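Local structure of potential RNA-dependent RNA polymerase (Human picobirnavirus, 5I62) at residues V104-K109 with H335-H340; K109-A114 with K278-D283; S116-V121 with E331-R336. The protein catalyses template-directed RNA synthesis from ribonucleoside triphosphates in both transcription and genome replication of a double-stranded RNA virus. All coordinates share one frame; numbering follows the deposited sequence.

How the contacts relate
From the N terminus, residues 104-109 lead into helix 108-116, and a loop of residues 116-121 follows. These neighbouring pieces supply the first segments of the three contacts. Contact 1 closes the longest loop, on residues 335-340 of helix 327-345. Contact 2 joins helix 108-116 to helix 271-284 and lies within that loop. Contact 3 returns to helix 327-345 and shares His335 and Arg336 with contact 1. Contacts 2 and 3 cross, because their segments alternate along the chain. Together they fasten an early helix and its two flanking loops to two helices that probably belong to the polymerase palm. Val337 of contact 1 packs against Ala114 and Leu280 of contact 2.

Contact 1: V104-K109 with H335-H340; sequences VPFDTK and HRVLQH
Phe106 meets helix 327-345 just before Asp107, whose OD1 accepts from Lys109 N at 2.8 Å. Asp107 is the N-cap residue of helix 108-116, and this is its capping bond. The N-H comes from above the carboxylate plane, 44° out of it. Asp107 N in turn is bonded to Glu341 OE2, so the cap is held to the longer helix as well.

The contact itself is apolar. With CG anti to the carbonyl carbon (chi1 -79°), the Phe106 ring is turned to the helix and meets Val337 and Leu338 obliquely. Ring atom CD2 lies 3.6 Å from Val337 CG1. The neighbouring CE2 lies 3.5 Å from Leu338 CD2, and the same methyl is 3.8 Å from Phe106 CZ. All three residues are buried. His380 stacks on the Phe106 ring, and Thr272 and Val276 of helix 271-284 also touch this residue. Val334, one turn earlier on helix 327-345, touches it too, and Val337 packs on Val276.

Helix 327-345 directly follows a glycine- and serine-rich segment, consistent with the motif B loop and helix of the viral RNA polymerase palm.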
ATOM      1  N   VAL A 104      12.967 -22.067   3.912  1.00 20.13           N
ATOM      2  CA  VAL A 104      13.279 -22.716   5.184  1.00 24.32           C
ATOM      3  C   VAL A 104      12.375 -22.183   6.290  1.00 21.15           C
ATOM      4  O   VAL A 104      11.858 -21.064   6.194  1.00 19.58           O
ATOM      5  CB  VAL A 104      14.765 -22.550   5.557  1.00 24.66           C
ATOM      6  CG1 VAL A 104      15.673 -22.961   4.394  1.00 25.01           C
ATOM      7  CG2 VAL A 104      15.048 -21.121   5.990  1.00 22.33           C
ATOM      8  N   PRO A 105      12.156 -22.954   7.351  1.00 23.41           N
ATOM      9  CA  PRO A 105      11.298 -22.491   8.453  1.00 23.75           C
ATOM     10  C   PRO A 105      11.898 -21.284   9.157  1.00 23.38           C
ATOM     11  O   PRO A 105      13.102 -21.029   9.089  1.00 22.24           O
ATOM     12  CB  PRO A 105      11.238 -23.701   9.399  1.00 25.81           C
ATOM     13  CG  PRO A 105      11.524 -24.899   8.509  1.00 26.37           C
ATOM     14  CD  PRO A 105      12.500 -24.388   7.459  1.00 26.01           C
ATOM     15  N   PHE A 106      11.033 -20.543   9.847  1.00 19.94           N
ATOM     16  CA  PHE A 106      11.451 -19.381  10.620  1.00 23.20           C
ATOM     17  C   PHE A 106      12.013 -19.820  11.968  1.00 22.62           C
ATOM     18  O   PHE A 106      11.576 -20.818  12.541  1.00 22.79           O
ATOM     19  CB  PHE A 106      10.273 -18.436  10.861  1.00 19.80           C
ATOM     20  CG  PHE A 106       9.921 -17.555   9.688  1.00 19.57           C
ATOM     21  CD1 PHE A 106       9.466 -18.099   8.487  1.00 21.13           C
ATOM     22  CD2 PHE A 106       9.980 -16.178   9.815  1.00 17.46           C
ATOM     23  CE1 PHE A 106       9.105 -17.270   7.418  1.00 18.83           C
ATOM     24  CE2 PHE A 106       9.620 -15.348   8.770  1.00 21.32           C
ATOM     25  CZ  PHE A 106       9.177 -15.892   7.563  1.00 19.26           C
ATOM     26  N   ASP A 107      12.983 -19.053  12.478  1.00 22.74           N
ATOM     27  CA  ASP A 107      13.499 -19.303  13.826  1.00 21.25           C
ATOM     28  C   ASP A 107      12.402 -19.109  14.865  1.00 23.18           C
ATOM     29  O   ASP A 107      11.793 -18.041  14.949  1.00 21.61           O
ATOM     30  CB  ASP A 107      14.674 -18.375  14.136  1.00 23.30           C
ATOM     31  CG  ASP A 107      15.466 -18.822  15.368  1.00 29.27           C
ATOM     32  OD1 ASP A 107      14.891 -19.464  16.272  1.00 26.34           O
ATOM     33  OD2 ASP A 107      16.678 -18.552  15.419  1.00 32.29           O
ATOM     34  N   THR A 108      12.167 -20.148  15.667  1.00 21.00           N
ATOM     35  CA  THR A 108      11.193 -20.079  16.751  1.00 23.19           C
ATOM     36  C   THR A 108      11.481 -18.927  17.717  1.00 25.90           C
ATOM     37  O   THR A 108      10.549 -18.315  18.261  1.00 24.40           O
ATOM     38  CB  THR A 108      11.186 -21.430  17.479  1.00 30.88           C
ATOM     39  OG1 THR A 108      10.561 -22.404  16.633  1.00 38.03           O
ATOM     40  CG2 THR A 108      10.449 -21.358  18.792  1.00 37.57           C
ATOM     41  N   LYS A 109      12.766 -18.616  17.942  1.00 24.13           N
ATOM     42  CA  LYS A 109      13.122 -17.526  18.850  1.00 25.36           C
ATOM     43  C   LYS A 109      12.671 -16.176  18.302  1.00 23.03           C
ATOM     44  O   LYS A 109      12.279 -15.283  19.066  1.00 18.64           O
ATOM     45  CB  LYS A 109      14.630 -17.509  19.109  1.00 23.88           C
ATOM     46  CG  LYS A 109      15.178 -18.808  19.707  1.00 32.44           C
ATOM     47  CD  LYS A 109      16.561 -18.608  20.360  1.00 38.12           C
ATOM     48  CE  LYS A 109      17.605 -18.075  19.376  1.00 40.59           C
ATOM     49  NZ  LYS A 109      18.944 -17.793  20.027  1.00 54.86           N
ATOM     50  N   HIS A 335       6.913  -9.580   8.573  1.00 14.25           N
ATOM     51  CA  HIS A 335       8.108  -8.764   8.342  1.00 15.11           C
ATOM     52  C   HIS A 335       8.820  -8.449   9.660  1.00 18.10           C
ATOM     53  O   HIS A 335      10.060  -8.474   9.734  1.00 16.00           O
ATOM     54  CB  HIS A 335       7.698  -7.487   7.603  1.00 14.25           C
ATOM     55  CG  HIS A 335       8.826  -6.732   6.978  1.00 15.27           C
ATOM     56  ND1 HIS A 335       8.630  -5.849   5.940  1.00 17.40           N
ATOM     57  CD2 HIS A 335      10.150  -6.692   7.261  1.00 14.98           C
ATOM     58  CE1 HIS A 335       9.789  -5.317   5.590  1.00 17.64           C
ATOM     59  NE2 HIS A 335      10.727  -5.810   6.379  1.00 17.94           N
ATOM     60  N   ARG A 336       8.053  -8.188  10.723  1.00 15.98           N
ATOM     61  CA  ARG A 336       8.670  -7.909  12.012  1.00 17.91           C
ATOM     62  C   ARG A 336       9.420  -9.138  12.532  1.00 17.76           C
ATOM     63  O   ARG A 336      10.521  -9.008  13.074  1.00 15.10           O
ATOM     64  CB  ARG A 336       7.627  -7.427  13.016  1.00 19.31           C
ATOM     65  CG  ARG A 336       8.225  -7.048  14.396  1.00 16.37           C
ATOM     66  CD  ARG A 336       9.278  -5.940  14.280  1.00 20.65           C
ATOM     67  NE  ARG A 336       9.409  -5.178  15.526  1.00 19.57           N
ATOM     68  CZ  ARG A 336      10.017  -4.001  15.622  1.00 20.18           C
ATOM     69  NH1 ARG A 336      10.571  -3.447  14.550  1.00 16.10           N
ATOM     70  NH2 ARG A 336      10.054  -3.371  16.787  1.00 17.33           N
ATOM     71  N   VAL A 337       8.860 -10.340  12.333  1.00 14.64           N
ATOM     72  CA  VAL A 337       9.585 -11.575  12.662  1.00 16.92           C
ATOM     73  C   VAL A 337      10.899 -11.663  11.888  1.00 17.15           C
ATOM     74  O   VAL A 337      11.941 -12.049  12.440  1.00 17.07           O
ATOM     75  CB  VAL A 337       8.700 -12.807  12.402  1.00 19.45           C
ATOM     76  CG1 VAL A 337       9.485 -14.095  12.689  1.00 14.97           C
ATOM     77  CG2 VAL A 337       7.437 -12.742  13.269  1.00 14.85           C
ATOM     78  N   LEU A 338      10.861 -11.344  10.591  1.00 13.98           N
ATOM     79  CA  LEU A 338      12.073 -11.359   9.775  1.00 16.15           C
ATOM     80  C   LEU A 338      13.160 -10.465  10.375  1.00 14.09           C
ATOM     81  O   LEU A 338      14.343 -10.827  10.400  1.00 14.01           O
ATOM     82  CB  LEU A 338      11.744 -10.914   8.344  1.00 16.55           C
ATOM     83  CG  LEU A 338      10.973 -11.857   7.419  1.00 16.39           C
ATOM     84  CD1 LEU A 338      10.645 -11.132   6.105  1.00 17.16           C
ATOM     85  CD2 LEU A 338      11.785 -13.126   7.149  1.00 17.32           C
ATOM     86  N   GLN A 339      12.772  -9.277  10.845  1.00 16.12           N
ATOM     87  CA  GLN A 339      13.743  -8.351  11.422  1.00 14.28           C
ATOM     88  C   GLN A 339      14.342  -8.930  12.694  1.00 14.05           C
ATOM     89  O   GLN A 339      15.560  -8.883  12.900  1.00 15.79           O
ATOM     90  CB  GLN A 339      13.077  -6.992  11.689  1.00 13.52           C
ATOM     91  CG  GLN A 339      12.571  -6.283  10.405  1.00 13.74           C
ATOM     92  CD  GLN A 339      12.114  -4.854  10.669  1.00 14.80           C
ATOM     93  OE1 GLN A 339      11.578  -4.551  11.726  1.00 16.12           O
ATOM     94  NE2 GLN A 339      12.385  -3.960   9.721  1.00 16.55           N
ATOM     95  N   HIS A 340      13.498  -9.482  13.570  1.00 13.25           N
ATOM     96  CA  HIS A 340      14.014 -10.111  14.781  1.00 15.12           C
ATOM     97  C   HIS A 340      14.952 -11.257  14.441  1.00 18.87           C
ATOM     98  O   HIS A 340      16.010 -11.418  15.070  1.00 17.09           O
ATOM     99  CB  HIS A 340      12.866 -10.632  15.644  1.00 16.70           C
ATOM    100  CG  HIS A 340      12.206  -9.578  16.468  1.00 18.41           C
ATOM    101  ND1 HIS A 340      12.872  -8.891  17.460  1.00 17.73           N
ATOM    102  CD2 HIS A 340      10.949  -9.074  16.435  1.00 17.00           C
ATOM    103  CE1 HIS A 340      12.047  -8.016  18.014  1.00 20.07           C
ATOM    104  NE2 HIS A 340      10.873  -8.109  17.409  1.00 22.61           N
TER

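Contact 2: K109-A114 with K278-D283; sequences KAISAA and KELLAD
Ile111 faces Glu279 and Leu280 across two helices whose short segments run in roughly the same direction, 38° apart. Their axes come no nearer than 10.8 Å. No hydrogen bond joins the two segments, and the contact rests on a few side-chain ends.

The buried part centres on Leu280. Its CD2 lies 4.2 Å from Ile111 CG2 and equally 4.2 Å from Ala114 CB, so one methyl serves two residues a turn apart. Leu280 leaves its helix at a slant, with CG anti to the carbonyl carbon (chi1 -61°), and its CD2 methyl swings over to the other helix. The spacing is ordinary van der Waals distance. The packing is closed by Val337 of helix 327-345, which touches Ala114, Ile111 and Leu280 and makes this a three-helix packing.

Helix 271-284 follows strand 257-261, whose end begins the Asp-Phe-Ser-Lys-Phe-Asp sequence that matches polymerase motif A. In the palm fold such a helix packs beside the motif B helix, here probably helix 327-345. Helix 108-116, from earlier in the chain, packs against both.

The other side of the contact is partly exposed. Here Glu279 stretches out with its CG anti to the backbone N (chi1 -172°) and an extended chain beyond. It crosses Ile111 at about a right angle. OE2 comes within 3.6 Å of Ile111 CG2, and OE1 lies 3.9 Å from Ile111 CD1. The carboxylate therefore rests against an aliphatic surface. Its charge is met by Lys115, whose NZ forms a salt bridge with OE2.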
ATOM      1  N   LYS A 109      12.766 -18.616  17.942  1.00 24.13           N
ATOM      2  CA  LYS A 109      13.122 -17.526  18.850  1.00 25.36           C
ATOM      3  C   LYS A 109      12.671 -16.176  18.302  1.00 23.03           C
ATOM      4  O   LYS A 109      12.279 -15.283  19.066  1.00 18.64           O
ATOM      5  CB  LYS A 109      14.630 -17.509  19.109  1.00 23.88           C
ATOM      6  CG  LYS A 109      15.178 -18.808  19.707  1.00 32.44           C
ATOM      7  CD  LYS A 109      16.561 -18.608  20.360  1.00 38.12           C
ATOM      8  CE  LYS A 109      17.605 -18.075  19.376  1.00 40.59           C
ATOM      9  NZ  LYS A 109      18.944 -17.793  20.027  1.00 54.86           N
ATOM     10  N   ALA A 110      12.736 -16.003  16.981  1.00 18.73           N
ATOM     11  CA  ALA A 110      12.275 -14.749  16.386  1.00 19.10           C
ATOM     12  C   ALA A 110      10.759 -14.590  16.512  1.00 19.54           C
ATOM     13  O   ALA A 110      10.258 -13.473  16.717  1.00 18.55           O
ATOM     14  CB  ALA A 110      12.708 -14.677  14.933  1.00 16.86           C
ATOM     15  N   ILE A 111      10.019 -15.691  16.381  1.00 17.95           N
ATOM     16  CA  ILE A 111       8.569 -15.652  16.553  1.00 17.69           C
ATOM     17  C   ILE A 111       8.218 -15.285  17.991  1.00 22.59           C
ATOM     18  O   ILE A 111       7.312 -14.479  18.236  1.00 20.15           O
ATOM     19  CB  ILE A 111       7.939 -16.994  16.127  1.00 19.58           C
ATOM     20  CG1 ILE A 111       8.134 -17.235  14.624  1.00 21.98           C
ATOM     21  CG2 ILE A 111       6.457 -17.038  16.472  1.00 20.93           C
ATOM     22  CD1 ILE A 111       7.815 -18.656  14.187  1.00 23.12           C
ATOM     23  N   SER A 112       8.946 -15.854  18.968  1.00 18.29           N
ATOM     24  CA  SER A 112       8.751 -15.465  20.364  1.00 24.56           C
ATOM     25  C   SER A 112       9.079 -13.993  20.590  1.00 18.71           C
ATOM     26  O   SER A 112       8.404 -13.317  21.370  1.00 21.48           O
ATOM     27  CB  SER A 112       9.608 -16.326  21.305  1.00 22.52           C
ATOM     28  OG  SER A 112       9.161 -17.671  21.303  1.00 33.59           O
ATOM     29  N   ALA A 113      10.152 -13.499  19.968  1.00 17.45           N
ATOM     30  CA  ALA A 113      10.500 -12.088  20.111  1.00 21.41           C
ATOM     31  C   ALA A 113       9.371 -11.193  19.600  1.00 19.90           C
ATOM     32  O   ALA A 113       9.003 -10.200  20.242  1.00 18.56           O
ATOM     33  CB  ALA A 113      11.807 -11.798  19.378  1.00 20.46           C
ATOM     34  N   ALA A 114       8.781 -11.549  18.465  1.00 17.37           N
ATOM     35  CA  ALA A 114       7.689 -10.741  17.927  1.00 18.86           C
ATOM     36  C   ALA A 114       6.496 -10.731  18.877  1.00 19.90           C
ATOM     37  O   ALA A 114       5.898  -9.677  19.133  1.00 21.59           O
ATOM     38  CB  ALA A 114       7.291 -11.253  16.547  1.00 20.58           C
ATOM     39  N   LYS A 278      -0.203 -16.896  10.735  1.00 15.31           N
ATOM     40  CA  LYS A 278      -1.277 -17.575  11.446  1.00 15.19           C
ATOM     41  C   LYS A 278      -0.922 -17.781  12.908  1.00 17.60           C
ATOM     42  O   LYS A 278      -1.793 -17.701  13.781  1.00 17.94           O
ATOM     43  CB  LYS A 278      -1.580 -18.917  10.789  1.00 18.83           C
ATOM     44  CG  LYS A 278      -2.805 -19.605  11.365  1.00 19.72           C
ATOM     45  CD  LYS A 278      -3.064 -20.923  10.632  1.00 25.69           C
ATOM     46  CE  LYS A 278      -4.199 -21.689  11.282  1.00 31.77           C
ATOM     47  NZ  LYS A 278      -4.422 -22.984  10.576  1.00 30.96           N
ATOM     48  N   GLU A 279       0.353 -18.066  13.189  1.00 18.04           N
ATOM     49  CA  GLU A 279       0.781 -18.273  14.569  1.00 19.77           C
ATOM     50  C   GLU A 279       0.705 -16.980  15.376  1.00 19.24           C
ATOM     51  O   GLU A 279       0.283 -16.986  16.538  1.00 18.46           O
ATOM     52  CB  GLU A 279       2.202 -18.849  14.610  1.00 24.06           C
ATOM     53  CG  GLU A 279       2.599 -19.246  16.017  1.00 30.89           C
ATOM     54  CD  GLU A 279       3.953 -19.941  16.109  1.00 37.78           C
ATOM     55  OE1 GLU A 279       4.449 -20.454  15.084  1.00 39.16           O
ATOM     56  OE2 GLU A 279       4.517 -19.982  17.226  1.00 39.47           O
ATOM     57  N   LEU A 280       1.144 -15.865  14.789  1.00 17.02           N
ATOM     58  CA  LEU A 280       1.058 -14.582  15.482  1.00 16.71           C
ATOM     59  C   LEU A 280      -0.391 -14.197  15.746  1.00 18.77           C
ATOM     60  O   LEU A 280      -0.732 -13.699  16.829  1.00 18.66           O
ATOM     61  CB  LEU A 280       1.752 -13.502  14.664  1.00 16.92           C
ATOM     62  CG  LEU A 280       3.242 -13.738  14.428  1.00 20.77           C
ATOM     63  CD1 LEU A 280       3.785 -12.668  13.483  1.00 18.04           C
ATOM     64  CD2 LEU A 280       3.984 -13.721  15.757  1.00 17.49           C
ATOM     65  N   LEU A 281      -1.255 -14.379  14.739  1.00 17.56           N
ATOM     66  CA  LEU A 281      -2.673 -14.074  14.913  1.00 19.87           C
ATOM     67  C   LEU A 281      -3.300 -14.955  15.988  1.00 19.98           C
ATOM     68  O   LEU A 281      -4.117 -14.485  16.790  1.00 20.02           O
ATOM     69  CB  LEU A 281      -3.413 -14.250  13.586  1.00 17.55           C
ATOM     70  CG  LEU A 281      -3.066 -13.173  12.569  1.00 19.91           C
ATOM     71  CD1 LEU A 281      -3.768 -13.474  11.243  1.00 19.74           C
ATOM     72  CD2 LEU A 281      -3.502 -11.837  13.121  1.00 17.98           C
ATOM     73  N   ALA A 282      -2.928 -16.237  16.026  1.00 16.90           N
ATOM     74  CA  ALA A 282      -3.484 -17.118  17.048  1.00 20.89           C
ATOM     75  C   ALA A 282      -3.060 -16.671  18.444  1.00 22.10           C
ATOM     76  O   ALA A 282      -3.828 -16.794  19.407  1.00 21.71           O
ATOM     77  CB  ALA A 282      -3.072 -18.566  16.780  1.00 23.66           C
ATOM     78  N   ASP A 283      -1.843 -16.134  18.573  1.00 20.17           N
ATOM     79  CA  ASP A 283      -1.407 -15.570  19.849  1.00 21.93           C
ATOM     80  C   ASP A 283      -2.243 -14.354  20.232  1.00 23.81           C
ATOM     81  O   ASP A 283      -2.656 -14.205  21.387  1.00 24.06           O
ATOM     82  CB  ASP A 283       0.076 -15.186  19.778  1.00 22.34           C
ATOM     83  CG  ASP A 283       0.637 -14.784  21.138  1.00 27.30           C
ATOM     84  OD1 ASP A 283       0.830 -15.677  21.981  1.00 29.14           O
ATOM     85  OD2 ASP A 283       0.856 -13.577  21.374  1.00 26.11           O
TER

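Contact 3: S116-V121 with E331-R336; sequences SEWKGV and ETLVHR
Glu117 and Arg336 form a bidentate, side-on salt bridge. Arg336 NE donates to Glu117 OE1 at 2.7 Å, and NH2 donates to Glu117 OE2 at 2.8 Å. Both bonds are nearly straight, at 168° and 165°. OE1 is met at its syn lone pair, while OE2 is met on the syn side, somewhat out of the carboxylate plane. The carboxylate and guanidinium are nearly coplanar. OE1 is gripped twice, by Arg336 NE and by His340 NE2.

Trp118 makes the apolar half of the contact. Its CZ3 lies 3.7 Å from Leu333 CD2, and its CH2 is 3.8 Å from the same methyl. The CG of Trp118 sits between the backbone N and the carbonyl carbon (chi1 52°). That torsion turns the indole toward helix 327-345, where its six-membered ring crosses the Leu333 side chain at about a right angle.

Helix 327-345 runs beside the palm hairpin of strands 355-357 and 360-363, where Gly358 begins the Gly-Asp-Asp sequence of polymerase motif C. Thr332 OG1 and His335 ND1 both bond to the backbone of Gly358.

Further out, Pro352 O and Ser354 O hold the guanidinium through NH2 and NH1. Trp118 NE1 is held by Asp283 OD2. Behind them, a type I turn from Ser116 to Lys119 sets the loop, and a type II turn from Trp118 to Val121 follows, with Gly120 at positive phi.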
ATOM      1  N   SER A 116       6.537 -11.130  22.042  1.00 22.92           N
ATOM      2  CA  SER A 116       6.862 -10.423  23.272  1.00 23.91           C
ATOM      3  C   SER A 116       6.576  -8.937  23.162  1.00 23.70           C
ATOM      4  O   SER A 116       6.301  -8.291  24.176  1.00 25.02           O
ATOM      5  CB  SER A 116       8.327 -10.650  23.635  1.00 26.92           C
ATOM      6  OG  SER A 116       8.523 -12.017  23.914  1.00 37.12           O
ATOM      7  N   GLU A 117       6.638  -8.372  21.952  1.00 25.31           N
ATOM      8  CA  GLU A 117       6.362  -6.946  21.820  1.00 24.78           C
ATOM      9  C   GLU A 117       4.928  -6.587  22.185  1.00 23.83           C
ATOM     10  O   GLU A 117       4.660  -5.424  22.470  1.00 24.19           O
ATOM     11  CB  GLU A 117       6.665  -6.449  20.414  1.00 26.53           C
ATOM     12  CG  GLU A 117       8.114  -6.575  20.017  1.00 27.75           C
ATOM     13  CD  GLU A 117       8.411  -5.846  18.719  1.00 34.38           C
ATOM     14  OE1 GLU A 117       8.541  -6.523  17.671  1.00 26.44           O
ATOM     15  OE2 GLU A 117       8.495  -4.593  18.742  1.00 35.17           O
ATOM     16  N   TRP A 118       3.997  -7.543  22.175  1.00 25.04           N
ATOM     17  CA  TRP A 118       2.629  -7.253  22.587  1.00 27.81           C
ATOM     18  C   TRP A 118       2.209  -8.020  23.843  1.00 28.78           C
ATOM     19  O   TRP A 118       1.019  -8.273  24.049  1.00 33.82           O
ATOM     20  CB  TRP A 118       1.648  -7.469  21.429  1.00 29.63           C
ATOM     21  CG  TRP A 118       1.698  -8.781  20.699  1.00 29.85           C
ATOM     22  CD1 TRP A 118       1.290 -10.007  21.163  1.00 31.65           C
ATOM     23  CD2 TRP A 118       2.131  -8.990  19.348  1.00 23.60           C
ATOM     24  NE1 TRP A 118       1.456 -10.966  20.187  1.00 28.00           N
ATOM     25  CE2 TRP A 118       1.966 -10.371  19.064  1.00 25.87           C
ATOM     26  CE3 TRP A 118       2.649  -8.153  18.357  1.00 23.84           C
ATOM     27  CZ2 TRP A 118       2.300 -10.922  17.832  1.00 23.38           C
ATOM     28  CZ3 TRP A 118       2.973  -8.701  17.132  1.00 21.88           C
ATOM     29  CH2 TRP A 118       2.802 -10.070  16.878  1.00 23.32           C
ATOM     30  N   LYS A 119       3.169  -8.378  24.692  1.00 29.90           N
ATOM     31  CA  LYS A 119       2.866  -8.876  26.026  1.00 33.80           C
ATOM     32  C   LYS A 119       1.919  -7.929  26.752  1.00 34.10           C
ATOM     33  O   LYS A 119       2.123  -6.716  26.759  1.00 33.48           O
ATOM     34  CB  LYS A 119       4.156  -9.010  26.828  1.00 35.76           C
ATOM     35  CG  LYS A 119       4.004  -9.787  28.108  1.00 42.91           C
ATOM     36  CD  LYS A 119       4.219 -11.265  27.826  1.00 53.36           C
ATOM     37  CE  LYS A 119       5.661 -11.510  27.373  1.00 56.28           C
ATOM     38  NZ  LYS A 119       5.893 -12.898  26.850  1.00 54.33           N
ATOM     39  N   GLY A 120       0.890  -8.491  27.377  1.00 37.52           N
ATOM     40  CA  GLY A 120      -0.036  -7.704  28.157  1.00 41.04           C
ATOM     41  C   GLY A 120      -1.101  -6.982  27.363  1.00 41.46           C
ATOM     42  O   GLY A 120      -2.030  -6.429  27.969  1.00 41.18           O
ATOM     43  N   VAL A 121      -0.992  -6.956  26.031  1.00 38.47           N
ATOM     44  CA  VAL A 121      -2.039  -6.376  25.199  1.00 38.38           C
ATOM     45  C   VAL A 121      -3.367  -7.099  25.423  1.00 37.53           C
ATOM     46  O   VAL A 121      -3.414  -8.300  25.715  1.00 36.73           O
ATOM     47  CB  VAL A 121      -1.614  -6.427  23.721  1.00 36.45           C
ATOM     48  CG1 VAL A 121      -2.709  -5.933  22.794  1.00 33.23           C
ATOM     49  CG2 VAL A 121      -0.376  -5.584  23.532  1.00 42.44           C
ATOM     50  N   GLU A 331       1.446  -9.320   6.343  1.00 16.68           N
ATOM     51  CA  GLU A 331       2.793  -9.044   5.871  1.00 15.77           C
ATOM     52  C   GLU A 331       3.604  -8.290   6.913  1.00 17.80           C
ATOM     53  O   GLU A 331       4.775  -8.601   7.137  1.00 16.40           O
ATOM     54  CB  GLU A 331       2.727  -8.252   4.575  1.00 17.46           C
ATOM     55  CG  GLU A 331       2.211  -9.078   3.422  1.00 18.18           C
ATOM     56  CD  GLU A 331       2.332  -8.358   2.105  1.00 25.04           C
ATOM     57  OE1 GLU A 331       2.576  -7.129   2.109  1.00 22.98           O
ATOM     58  OE2 GLU A 331       2.183  -9.035   1.064  1.00 25.14           O
ATOM     59  N   THR A 332       2.992  -7.292   7.558  1.00 15.94           N
ATOM     60  CA  THR A 332       3.709  -6.476   8.538  1.00 19.32           C
ATOM     61  C   THR A 332       4.106  -7.299   9.759  1.00 17.51           C
ATOM     62  O   THR A 332       5.224  -7.171  10.285  1.00 17.05           O
ATOM     63  CB  THR A 332       2.843  -5.282   8.943  1.00 17.51           C
ATOM     64  OG1 THR A 332       2.583  -4.483   7.785  1.00 19.20           O
ATOM     65  CG2 THR A 332       3.539  -4.427  10.000  1.00 17.99           C
ATOM     66  N   LEU A 333       3.195  -8.147  10.230  1.00 17.33           N
ATOM     67  CA  LEU A 333       3.492  -9.024  11.356  1.00 18.69           C
ATOM     68  C   LEU A 333       4.664  -9.947  11.032  1.00 19.20           C
ATOM     69  O   LEU A 333       5.589 -10.109  11.838  1.00 16.09           O
ATOM     70  CB  LEU A 333       2.252  -9.842  11.707  1.00 16.66           C
ATOM     71  CG  LEU A 333       1.057  -9.147  12.358  1.00 22.47           C
ATOM     72  CD1 LEU A 333      -0.065 -10.170  12.493  1.00 21.31           C
ATOM     73  CD2 LEU A 333       1.444  -8.580  13.716  1.00 24.79           C
ATOM     74  N   VAL A 334       4.638 -10.564   9.847  1.00 16.20           N
ATOM     75  CA  VAL A 334       5.696 -11.496   9.476  1.00 16.33           C
ATOM     76  C   VAL A 334       6.999 -10.755   9.193  1.00 16.74           C
ATOM     77  O   VAL A 334       8.089 -11.239   9.529  1.00 15.84           O
ATOM     78  CB  VAL A 334       5.263 -12.368   8.285  1.00 18.81           C
ATOM     79  CG1 VAL A 334       6.459 -13.218   7.769  1.00 15.72           C
ATOM     80  CG2 VAL A 334       4.104 -13.273   8.684  1.00 15.87           C
ATOM     81  N   HIS A 335       6.913  -9.580   8.573  1.00 14.25           N
ATOM     82  CA  HIS A 335       8.108  -8.764   8.342  1.00 15.11           C
ATOM     83  C   HIS A 335       8.820  -8.449   9.660  1.00 18.10           C
ATOM     84  O   HIS A 335      10.060  -8.474   9.734  1.00 16.00           O
ATOM     85  CB  HIS A 335       7.698  -7.487   7.603  1.00 14.25           C
ATOM     86  CG  HIS A 335       8.826  -6.732   6.978  1.00 15.27           C
ATOM     87  ND1 HIS A 335       8.630  -5.849   5.940  1.00 17.40           N
ATOM     88  CD2 HIS A 335      10.150  -6.692   7.261  1.00 14.98           C
ATOM     89  CE1 HIS A 335       9.789  -5.317   5.590  1.00 17.64           C
ATOM     90  NE2 HIS A 335      10.727  -5.810   6.379  1.00 17.94           N
ATOM     91  N   ARG A 336       8.053  -8.188  10.723  1.00 15.98           N
ATOM     92  CA  ARG A 336       8.670  -7.909  12.012  1.00 17.91           C
ATOM     93  C   ARG A 336       9.420  -9.138  12.532  1.00 17.76           C
ATOM     94  O   ARG A 336      10.521  -9.008  13.074  1.00 15.10           O
ATOM     95  CB  ARG A 336       7.627  -7.427  13.016  1.00 19.31           C
ATOM     96  CG  ARG A 336       8.225  -7.048  14.396  1.00 16.37           C
ATOM     97  CD  ARG A 336       9.278  -5.940  14.280  1.00 20.65           C
ATOM     98  NE  ARG A 336       9.409  -5.178  15.526  1.00 19.57           N
ATOM     99  CZ  ARG A 336      10.017  -4.001  15.622  1.00 20.18           C
ATOM    100  NH1 ARG A 336      10.571  -3.447  14.550  1.00 16.10           N
ATOM    101  NH2 ARG A 336      10.054  -3.371  16.787  1.00 17.33           N
TER